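Local coordinates for protein 4'-phospho-dehydrooxetanocin synthase (Bacillus megaterium, PDB 5UL3) that catalyses the oxidative ring contraction of dAMP to an oxetane aldehyde in oxetanocin A biosynthesis, using cobalamin, a [4Fe-4S] cluster and S-adenosylmethionine, at residues 554-559 and 565-570; 221-226 and 546-551; 440-445 and 478-483. One frame throughout, in Å; residues are numbered along the deposited sequence.

In the fold
From the N terminus the chain first supplies residues 221-226, in the cobalamin-binding Rossmann domain; 320 residues later contact 2 brings 546-551 back against them and so closes the widest loop, which spans the radical SAM region. Contact 3 lies wholly within that loop and closes a shorter one, helix 440-445 meeting the segment that follows strand 470-473. Contact 1 comes after both and is the most local, helix 551-563 receiving the chain that leaves its own C-terminal end. None of the loops cross. Val556 of contact 1 touches both Ile546 of contact 2 and Leu479 of contact 3, so helix 551-563 links all three; Ile546 also meets Gln478 directly.

Contact 1: residues 554-559 and 565-570; sequences RMVQLT and VNLIMN
Val556 and Ile568 meet through their aliphatic branches, CG1 of Val556 lying 3.7 Å from CG1 of Ile568, and the same valine methyl also packs on CD1 of Ile568. Val556 CG1 stands anti to the backbone N (chi1 165°), which directs this branch to the returning chain. CB of Leu567 comes within 4.1 Å of Val556 CG1, so one methyl serves two successive residues of the loop. The aliphatic part of Gln557 adds to this: its CG is 3.7 Å from CD1 of Ile568, although its CB points away from the loop. One helical turn beyond Val556, Thr559 makes looser contacts, with its CG2 4.4 Å from CD1 of Leu567 and its carbonyl O 4.4 Å from CG1 of Val565.

No hydrogen bond joins residues 554-559 directly to 565-570; the one side-chain bond within them runs from Thr559 OG1 to Met555 O at 2.9 Å. Thr559 N gives that oxygen its regular helical bond from the opposite face of the carbonyl plane. The hydroxyl is thus turned back onto its own helix.

Glu560, on the same helix, holds the returning chain by accepting from the backbone N atoms of Leu567 and Ile568. Strand 580-581 adds Tyr581 against both Gln557 and Ile568, while Leu479, in the loop before helix 484-493, packs on Val556 and Thr559.

Contact 2: residues 221-226 and 546-551; sequences SFSPEQ and ILMNTP. With EDO (1,2-ethanediol), chain B.
Phe222 offers the face of its ring to the side-chain amide of Asn549, and its other neighbour in the segment 546-551 is Met548. Asn549 ND2 sits 3.5 Å above the ring plane, over the centre, and the amide and ring planes stand 84° apart, so the nitrogen end of the amide addresses the pi face. At the edge of the ring, near its plane, lies O1 of a 1,2-ethanediol, probably from the crystallisation liquor, which is bound to Ser221 OG at 2.8 Å.

The Met548 and Phe222 side chains run alongside each other, pointing opposite ways, with Met548 CB 4.1 Å from Phe222 CD2. The methionine chain runs extended and then bends at the thioether (chi3 59°), carrying CE to 3.2 Å from the carbonyl O of Phe222. Met548 SD lies 3.4 Å from OG of Ser223, where the chain breaks from helix 218-222. Ser223 also touches Met576.

Asn549 is the third residue of a type II turn from Leu547 to Thr550 and has positive phi (67°). Thr550 OG1 bonds to Leu547 O across that turn and caps the start of helix 551-563.

One water donates to Phe222 O at 2.9 Å and accepts one N-H of Asn549 ND2 at 3.0 Å. No direct hydrogen bond crosses, so ring, thioether and a water-bridged amide join the Rossmann domain to the turn beside the cobalamin site: the Phe222 side chain is about 5 Å from the cofactor, which Leu547 touches, and about 4 Å from the side chains of cobalamin-binding Pro322 and His325.

Contact 3: residues 440-445 and 478-483; sequences NQQLKR and QLMKGL
Arg445 lays its guanidinium across Met480, joining a short helix of the radical SAM partial TIM barrel to the loop that follows strand 470-473, an outermost strand of the sheet. The two side chains cross at about a right angle. Arg445 bends at chi3 (-64°), which turns the flat group so that CA of Met480 lies 3.8 Å above one face, toward the rim. CA of Gln442, from the arginine's own helix, is on the opposite face, also toward the rim. One CA from the helix and one from the loop thus flank opposite faces, each off-centre. Of the arginine's atoms, NH2 comes nearest to the Met480 side chain, 3.5 Å from its CB, with CG close behind. Nearer its root, Arg445 CD packs on CB of Leu479 at 4.2 Å.

No hydrogen bond passes directly between the segments. The polar end of Arg445 is held by other residues: NH2 forms a salt bridge with Asp477 and a hydrogen bond with Asn485. These bonds probably help to fix the rotation of the guanidinium against the loop.

Gln442 crosses Met480 obliquely. The Gln442 chain runs out straight from the helix (chi1 -170°), and its amide reaches the methionine methyl. The amide is itself well anchored: OE1 bonds to Ser437 and to Asn489, and NE2 donates to Met475 O. Leu479 also touches Met555 of helix 551-563, while Met480 packs on Asn485 and Leu486 of helix 484-493. Met480, bent at its thioether, brings CE to 3.2 Å from NE2 of Gln442 and 3.8 Å from NH2 of Arg445.

Contact 1: residues 554-559 and 565-570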
loop_
_atom_site.group_PDB
_atom_site.type_symbol
_atom_site.label_atom_id
_atom_site.label_comp_id
_atom_site.label_asym_id
_atom_site.label_seq_id
_atom_site.Cartn_x
_atom_site.Cartn_y
_atom_site.Cartn_z
ATOM N N ARG A 554 20.521 4.903 12.113
ATOM C CA ARG A 554 21.953 5.166 12.228
ATOM C C ARG A 554 22.232 6.490 12.934
ATOM O O ARG A 554 23.236 6.604 13.649
ATOM C CB ARG A 554 22.602 5.125 10.848
ATOM C CG ARG A 554 22.403 3.777 10.163
ATOM C CD ARG A 554 23.270 3.604 8.927
ATOM N NE ARG A 554 22.888 4.494 7.836
ATOM C CZ ARG A 554 21.933 4.232 6.948
ATOM N NH1 ARG A 554 21.231 3.101 7.017
ATOM N NH2 ARG A 554 21.676 5.105 5.982
ATOM N N MET A 555 21.358 7.489 12.763
ATOM C CA MET A 555 21.473 8.720 13.546
ATOM C C MET A 555 21.325 8.434 15.030
ATOM O O MET A 555 22.032 9.019 15.862
ATOM C CB MET A 555 20.419 9.736 13.099
ATOM C CG MET A 555 20.604 10.240 11.684
ATOM S SD MET A 555 19.089 10.926 10.953
ATOM C CE MET A 555 18.632 12.198 12.124
ATOM N N VAL A 556 20.402 7.541 15.384
ATOM C CA VAL A 556 20.215 7.175 16.782
ATOM C C VAL A 556 21.439 6.428 17.294
ATOM O O VAL A 556 21.949 6.712 18.385
ATOM C CB VAL A 556 18.937 6.341 16.949
ATOM C CG1 VAL A 556 18.920 5.640 18.310
ATOM C CG2 VAL A 556 17.728 7.231 16.782
ATOM N N GLN A 557 21.930 5.466 16.511
ATOM C CA GLN A 557 23.134 4.739 16.901
ATOM C C GLN A 557 24.323 5.687 17.065
ATOM O O GLN A 557 25.158 5.498 17.957
ATOM C CB GLN A 557 23.426 3.643 15.874
ATOM C CG GLN A 557 22.513 2.427 16.020
ATOM C CD GLN A 557 22.430 1.578 14.760
ATOM O OE1 GLN A 557 22.880 1.987 13.690
ATOM N NE2 GLN A 557 21.842 0.389 14.883
ATOM N N LEU A 558 24.400 6.730 16.231
ATOM C CA LEU A 558 25.487 7.694 16.348
ATOM C C LEU A 558 25.326 8.576 17.579
ATOM O O LEU A 558 26.325 8.972 18.194
ATOM C CB LEU A 558 25.566 8.541 15.077
ATOM C CG LEU A 558 26.765 9.462 14.850
ATOM C CD1 LEU A 558 27.162 9.414 13.385
ATOM C CD2 LEU A 558 26.449 10.897 15.272
ATOM N N THR A 559 24.086 8.897 17.954
ATOM C CA THR A 559 23.848 9.639 19.186
ATOM C C THR A 559 24.137 8.788 20.420
ATOM O O THR A 559 24.591 9.316 21.442
ATOM C CB THR A 559 22.406 10.159 19.212
ATOM O OG1 THR A 559 22.162 10.932 18.031
ATOM C CG2 THR A 559 22.158 11.038 20.428
ATOM N N VAL A 565 24.811 7.071 25.874
ATOM C CA VAL A 565 23.524 6.667 26.422
ATOM C C VAL A 565 22.969 5.541 25.560
ATOM O O VAL A 565 23.188 5.496 24.346
ATOM C CB VAL A 565 22.543 7.862 26.504
ATOM C CG1 VAL A 565 22.341 8.493 25.131
ATOM C CG2 VAL A 565 21.211 7.445 27.127
ATOM N N ASN A 566 22.275 4.606 26.200
ATOM C CA ASN A 566 21.603 3.528 25.489
ATOM C C ASN A 566 20.171 3.952 25.169
ATOM O O ASN A 566 19.373 4.213 26.077
ATOM C CB ASN A 566 21.629 2.239 26.307
ATOM C CG ASN A 566 22.761 1.310 25.892
ATOM O OD1 ASN A 566 23.651 1.696 25.130
ATOM N ND2 ASN A 566 22.729 0.077 26.391
ATOM N N LEU A 567 19.853 4.032 23.877
ATOM C CA LEU A 567 18.524 4.408 23.422
ATOM C C LEU A 567 17.765 3.265 22.770
ATOM O O LEU A 567 16.544 3.194 22.910
ATOM C CB LEU A 567 18.610 5.576 22.430
ATOM C CG LEU A 567 19.188 6.891 22.956
ATOM C CD1 LEU A 567 19.377 7.898 21.831
ATOM C CD2 LEU A 567 18.311 7.478 24.050
ATOM N N ILE A 568 18.452 2.371 22.068
ATOM C CA ILE A 568 17.806 1.246 21.399
ATOM C C ILE A 568 17.743 0.076 22.371
ATOM O O ILE A 568 18.777 -0.471 22.766
ATOM C CB ILE A 568 18.549 0.858 20.111
ATOM C CG1 ILE A 568 18.628 2.056 19.162
ATOM C CG2 ILE A 568 17.850 -0.319 19.431
ATOM C CD1 ILE A 568 19.375 1.783 17.871
ATOM N N MET A 569 16.526 -0.317 22.743
ATOM C CA MET A 569 16.306 -1.401 23.689
ATOM C C MET A 569 16.531 -2.753 23.001
ATOM O O MET A 569 17.062 -2.832 21.889
ATOM C CB MET A 569 14.910 -1.279 24.292
ATOM C CG MET A 569 14.611 0.107 24.854
ATOM S SD MET A 569 15.922 0.722 25.941
ATOM C CE MET A 569 15.853 -0.482 27.270
ATOM N N ASN A 570 16.131 -3.838 23.674
ATOM C CA ASN A 570 16.355 -5.201 23.182
ATOM C C ASN A 570 17.834 -5.420 22.856
ATOM O O ASN A 570 18.192 -6.129 21.913
ATOM C CB ASN A 570 15.458 -5.503 21.975
ATOM C CG ASN A 570 15.412 -6.989 21.618
ATOM O OD1 ASN A 570 15.860 -7.843 22.386
ATOM N ND2 ASN A 570 14.863 -7.298 20.440
#

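Contact 2: residues 221-226 and 546-551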
loop_
_atom_site.group_PDB
_atom_site.type_symbol
_atom_site.label_atom_id
_atom_site.label_comp_id
_atom_site.label_asym_id
_atom_site.label_seq_id
_atom_site.Cartn_x
_atom_site.Cartn_y
_atom_site.Cartn_z
ATOM N N SER A 221 13.267 -10.200 3.737
ATOM C CA SER A 221 14.346 -9.426 3.128
ATOM C C SER A 221 15.170 -8.703 4.186
ATOM O O SER A 221 16.405 -8.655 4.108
ATOM C CB SER A 221 13.769 -8.410 2.144
ATOM O OG SER A 221 14.807 -7.669 1.510
ATOM N N PHE A 222 14.503 -8.117 5.169
ATOM C CA PHE A 222 15.218 -7.332 6.172
ATOM C C PHE A 222 15.859 -8.206 7.244
ATOM O O PHE A 222 16.916 -7.847 7.782
ATOM C CB PHE A 222 14.270 -6.307 6.807
ATOM C CG PHE A 222 14.122 -5.030 6.005
ATOM C CD1 PHE A 222 14.559 -4.961 4.691
ATOM C CD2 PHE A 222 13.540 -3.904 6.568
ATOM C CE1 PHE A 222 14.415 -3.793 3.950
ATOM C CE2 PHE A 222 13.394 -2.736 5.832
ATOM C CZ PHE A 222 13.829 -2.682 4.530
ATOM N N SER A 223 15.267 -9.356 7.551
ATOM C CA SER A 223 15.734 -10.208 8.643
ATOM C C SER A 223 15.861 -11.656 8.178
ATOM O O SER A 223 15.130 -12.536 8.642
ATOM C CB SER A 223 14.786 -10.094 9.834
ATOM O OG SER A 223 14.613 -8.743 10.233
ATOM N N PRO A 224 16.801 -11.942 7.274
ATOM C CA PRO A 224 16.896 -13.311 6.742
ATOM C C PRO A 224 17.434 -14.330 7.740
ATOM O O PRO A 224 17.052 -15.507 7.666
ATOM C CB PRO A 224 17.837 -13.154 5.540
ATOM C CG PRO A 224 18.663 -11.975 5.869
ATOM C CD PRO A 224 17.759 -11.036 6.626
ATOM N N GLU A 225 18.291 -13.910 8.674
ATOM C CA GLU A 225 18.960 -14.857 9.563
ATOM C C GLU A 225 17.964 -15.642 10.412
ATOM O O GLU A 225 18.167 -16.834 10.673
ATOM C CB GLU A 225 19.965 -14.117 10.450
ATOM C CG GLU A 225 19.362 -13.018 11.325
ATOM C CD GLU A 225 18.972 -11.769 10.544
ATOM O OE1 GLU A 225 19.543 -11.530 9.462
ATOM O OE2 GLU A 225 18.086 -11.027 11.013
ATOM N N GLN A 226 16.882 -14.996 10.853
ATOM C CA GLN A 226 15.880 -15.706 11.638
ATOM C C GLN A 226 15.188 -16.780 10.813
ATOM O O GLN A 226 14.794 -17.823 11.354
ATOM C CB GLN A 226 14.848 -14.728 12.205
ATOM C CG GLN A 226 15.166 -14.184 13.607
ATOM C CD GLN A 226 15.912 -12.856 13.575
ATOM O OE1 GLN A 226 16.397 -12.429 12.525
ATOM N NE2 GLN A 226 16.001 -12.195 14.728
ATOM N N ILE A 546 11.031 3.417 14.369
ATOM C CA ILE A 546 12.304 3.423 13.665
ATOM C C ILE A 546 12.483 2.067 13.002
ATOM O O ILE A 546 12.682 1.052 13.681
ATOM C CB ILE A 546 13.460 3.752 14.616
ATOM C CG1 ILE A 546 13.167 5.074 15.330
ATOM C CG2 ILE A 546 14.764 3.830 13.850
ATOM C CD1 ILE A 546 14.231 5.495 16.328
ATOM N N LEU A 547 12.401 2.041 11.674
ATOM C CA LEU A 547 12.519 0.773 10.976
ATOM C C LEU A 547 13.984 0.411 10.783
ATOM O O LEU A 547 14.882 1.254 10.897
ATOM C CB LEU A 547 11.805 0.826 9.621
ATOM C CG LEU A 547 10.288 1.037 9.592
ATOM C CD1 LEU A 547 9.781 0.948 8.166
ATOM C CD2 LEU A 547 9.558 0.042 10.482
ATOM N N MET A 548 14.218 -0.866 10.479
ATOM C CA MET A 548 15.557 -1.314 10.127
ATOM C C MET A 548 16.024 -0.617 8.854
ATOM O O MET A 548 15.219 -0.207 8.009
ATOM C CB MET A 548 15.582 -2.839 9.926
ATOM C CG MET A 548 15.163 -3.650 11.148
ATOM S SD MET A 548 15.008 -5.424 10.778
ATOM C CE MET A 548 16.668 -5.785 10.202
ATOM N N ASN A 549 17.342 -0.465 8.732
ATOM C CA ASN A 549 17.996 0.020 7.518
ATOM C C ASN A 549 17.673 1.474 7.200
ATOM O O ASN A 549 17.766 1.889 6.039
ATOM C CB ASN A 549 17.651 -0.859 6.307
ATOM C CG ASN A 549 18.174 -2.268 6.453
ATOM O OD1 ASN A 549 19.281 -2.480 6.951
ATOM N ND2 ASN A 549 17.379 -3.242 6.033
ATOM N N THR A 550 17.301 2.276 8.216
ATOM C CA THR A 550 16.995 3.675 7.986
ATOM C C THR A 550 18.161 4.569 8.391
ATOM O O THR A 550 18.861 4.283 9.366
ATOM C CB THR A 550 15.774 4.104 8.801
ATOM O OG1 THR A 550 15.982 3.770 10.184
ATOM C CG2 THR A 550 14.507 3.434 8.260
ATOM N N PRO A 551 18.343 5.680 7.673
ATOM C CA PRO A 551 19.246 6.729 8.171
ATOM C C PRO A 551 18.934 7.151 9.590
ATOM O O PRO A 551 19.858 7.431 10.364
ATOM C CB PRO A 551 19.015 7.876 7.171
ATOM C CG PRO A 551 18.627 7.199 5.912
ATOM C CD PRO A 551 17.768 6.031 6.366
HETATM C C1 EDO B . 17.332 -5.869 0.536
HETATM O O1 EDO B . 16.714 -5.597 1.811
HETATM C C2 EDO B . 18.516 -6.822 0.712
HETATM O O2 EDO B . 18.135 -8.010 1.418
HETATM O O HOH W 1 18.599 -5.997 6.388
#

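Contact 3: residues 440-445 and 478-483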
loop_
_atom_site.group_PDB
_atom_site.type_symbol
_atom_site.label_atom_id
_atom_site.label_comp_id
_atom_site.label_asym_id
_atom_site.label_seq_id
_atom_site.Cartn_x
_atom_site.Cartn_y
_atom_site.Cartn_z
ATOM N N ASN A 440 10.618 23.170 11.241
ATOM C CA ASN A 440 11.676 23.116 10.232
ATOM C C ASN A 440 12.854 22.257 10.693
ATOM O O ASN A 440 13.428 21.504 9.893
ATOM C CB ASN A 440 12.115 24.531 9.857
ATOM C CG ASN A 440 11.086 25.223 8.984
ATOM O OD1 ASN A 440 10.380 24.566 8.220
ATOM N ND2 ASN A 440 10.982 26.544 9.104
ATOM N N GLN A 441 13.217 22.337 11.975
ATOM C CA GLN A 441 14.266 21.466 12.505
ATOM C C GLN A 441 13.877 19.997 12.378
ATOM O O GLN A 441 14.678 19.165 11.940
ATOM C CB GLN A 441 14.543 21.797 13.972
ATOM C CG GLN A 441 15.231 23.120 14.198
ATOM C CD GLN A 441 15.399 23.431 15.677
ATOM O OE1 GLN A 441 14.981 22.658 16.544
ATOM N NE2 GLN A 441 16.014 24.573 15.970
ATOM N N GLN A 442 12.645 19.656 12.767
ATOM C CA GLN A 442 12.220 18.258 12.703
ATOM C C GLN A 442 12.131 17.775 11.265
ATOM O O GLN A 442 12.537 16.646 10.963
ATOM C CB GLN A 442 10.880 18.074 13.422
ATOM C CG GLN A 442 10.457 16.610 13.614
ATOM C CD GLN A 442 9.105 16.511 14.299
ATOM O OE1 GLN A 442 8.187 17.241 13.950
ATOM N NE2 GLN A 442 8.995 15.648 15.298
ATOM N N LEU A 443 11.645 18.625 10.354
ATOM C CA LEU A 443 11.639 18.258 8.940
ATOM C C LEU A 443 13.041 17.905 8.457
ATOM O O LEU A 443 13.223 16.984 7.651
ATOM C CB LEU A 443 11.057 19.397 8.102
ATOM C CG LEU A 443 9.526 19.487 8.174
ATOM C CD1 LEU A 443 9.061 20.823 7.623
ATOM C CD2 LEU A 443 8.881 18.325 7.389
ATOM N N LYS A 444 14.053 18.625 8.944
ATOM C CA LYS A 444 15.412 18.309 8.537
ATOM C C LYS A 444 15.886 16.989 9.151
ATOM O O LYS A 444 16.571 16.205 8.478
ATOM C CB LYS A 444 16.342 19.475 8.911
ATOM C CG LYS A 444 17.721 19.373 8.304
ATOM C CD LYS A 444 18.536 20.609 8.664
ATOM C CE LYS A 444 19.998 20.269 8.905
ATOM N NZ LYS A 444 20.677 21.362 9.658
ATOM N N ARG A 445 15.561 16.735 10.428
ATOM C CA ARG A 445 15.883 15.441 11.029
ATOM C C ARG A 445 15.188 14.311 10.281
ATOM O O ARG A 445 15.717 13.198 10.204
ATOM C CB ARG A 445 15.448 15.381 12.492
ATOM C CG ARG A 445 16.256 16.227 13.472
ATOM C CD ARG A 445 16.058 15.689 14.880
ATOM N NE ARG A 445 14.679 15.789 15.385
ATOM C CZ ARG A 445 14.096 16.921 15.769
ATOM N NH1 ARG A 445 14.746 18.087 15.701
ATOM N NH2 ARG A 445 12.855 16.894 16.228
ATOM N N GLN A 478 12.579 10.483 18.571
ATOM C CA GLN A 478 13.418 10.169 19.721
ATOM C C GLN A 478 14.611 11.107 19.853
ATOM O O GLN A 478 15.125 11.276 20.964
ATOM C CB GLN A 478 13.892 8.713 19.633
ATOM C CG GLN A 478 12.795 7.670 19.904
ATOM C CD GLN A 478 11.973 7.297 18.669
ATOM O OE1 GLN A 478 12.076 7.926 17.613
ATOM N NE2 GLN A 478 11.169 6.251 18.805
ATOM N N LEU A 479 15.051 11.736 18.770
ATOM C CA LEU A 479 16.202 12.626 18.854
ATOM C C LEU A 479 15.818 14.068 19.155
ATOM O O LEU A 479 16.706 14.925 19.216
ATOM C CB LEU A 479 17.018 12.561 17.555
ATOM C CG LEU A 479 17.555 11.159 17.255
ATOM C CD1 LEU A 479 18.389 11.115 15.979
ATOM C CD2 LEU A 479 18.361 10.650 18.448
ATOM N N MET A 480 14.533 14.354 19.364
ATOM C CA MET A 480 14.093 15.713 19.648
ATOM C C MET A 480 14.549 16.138 21.040
ATOM O O MET A 480 14.342 15.417 22.020
ATOM C CB MET A 480 12.568 15.819 19.568
ATOM C CG MET A 480 12.032 17.256 19.716
ATOM S SD MET A 480 10.231 17.277 19.897
ATOM C CE MET A 480 9.722 16.603 18.293
ATOM N N LYS A 481 15.136 17.324 21.122
ATOM C CA LYS A 481 15.616 17.890 22.377
ATOM C C LYS A 481 14.785 19.119 22.708
ATOM O O LYS A 481 14.706 20.053 21.901
ATOM C CB LYS A 481 17.101 18.244 22.281
ATOM C CG LYS A 481 18.004 17.024 22.241
ATOM C CD LYS A 481 19.479 17.392 22.331
ATOM C CE LYS A 481 20.327 16.136 22.451
ATOM N NZ LYS A 481 21.780 16.454 22.492
ATOM N N GLY A 482 14.186 19.117 23.890
ATOM C CA GLY A 482 13.364 20.225 24.334
ATOM C C GLY A 482 11.988 20.197 23.700
ATOM O O GLY A 482 11.652 19.319 22.907
ATOM N N LEU A 483 11.189 21.206 24.040
ATOM C CA LEU A 483 9.795 21.285 23.627
ATOM C C LEU A 483 9.560 22.178 22.410
ATOM O O LEU A 483 8.425 22.233 21.919
ATOM C CB LEU A 483 8.934 21.782 24.799
ATOM C CG LEU A 483 8.899 20.896 26.048
ATOM C CD1 LEU A 483 8.202 21.600 27.217
ATOM C CD2 LEU A 483 8.218 19.561 25.758
HETATM O O HOH W 2 14.710 21.644 19.275
#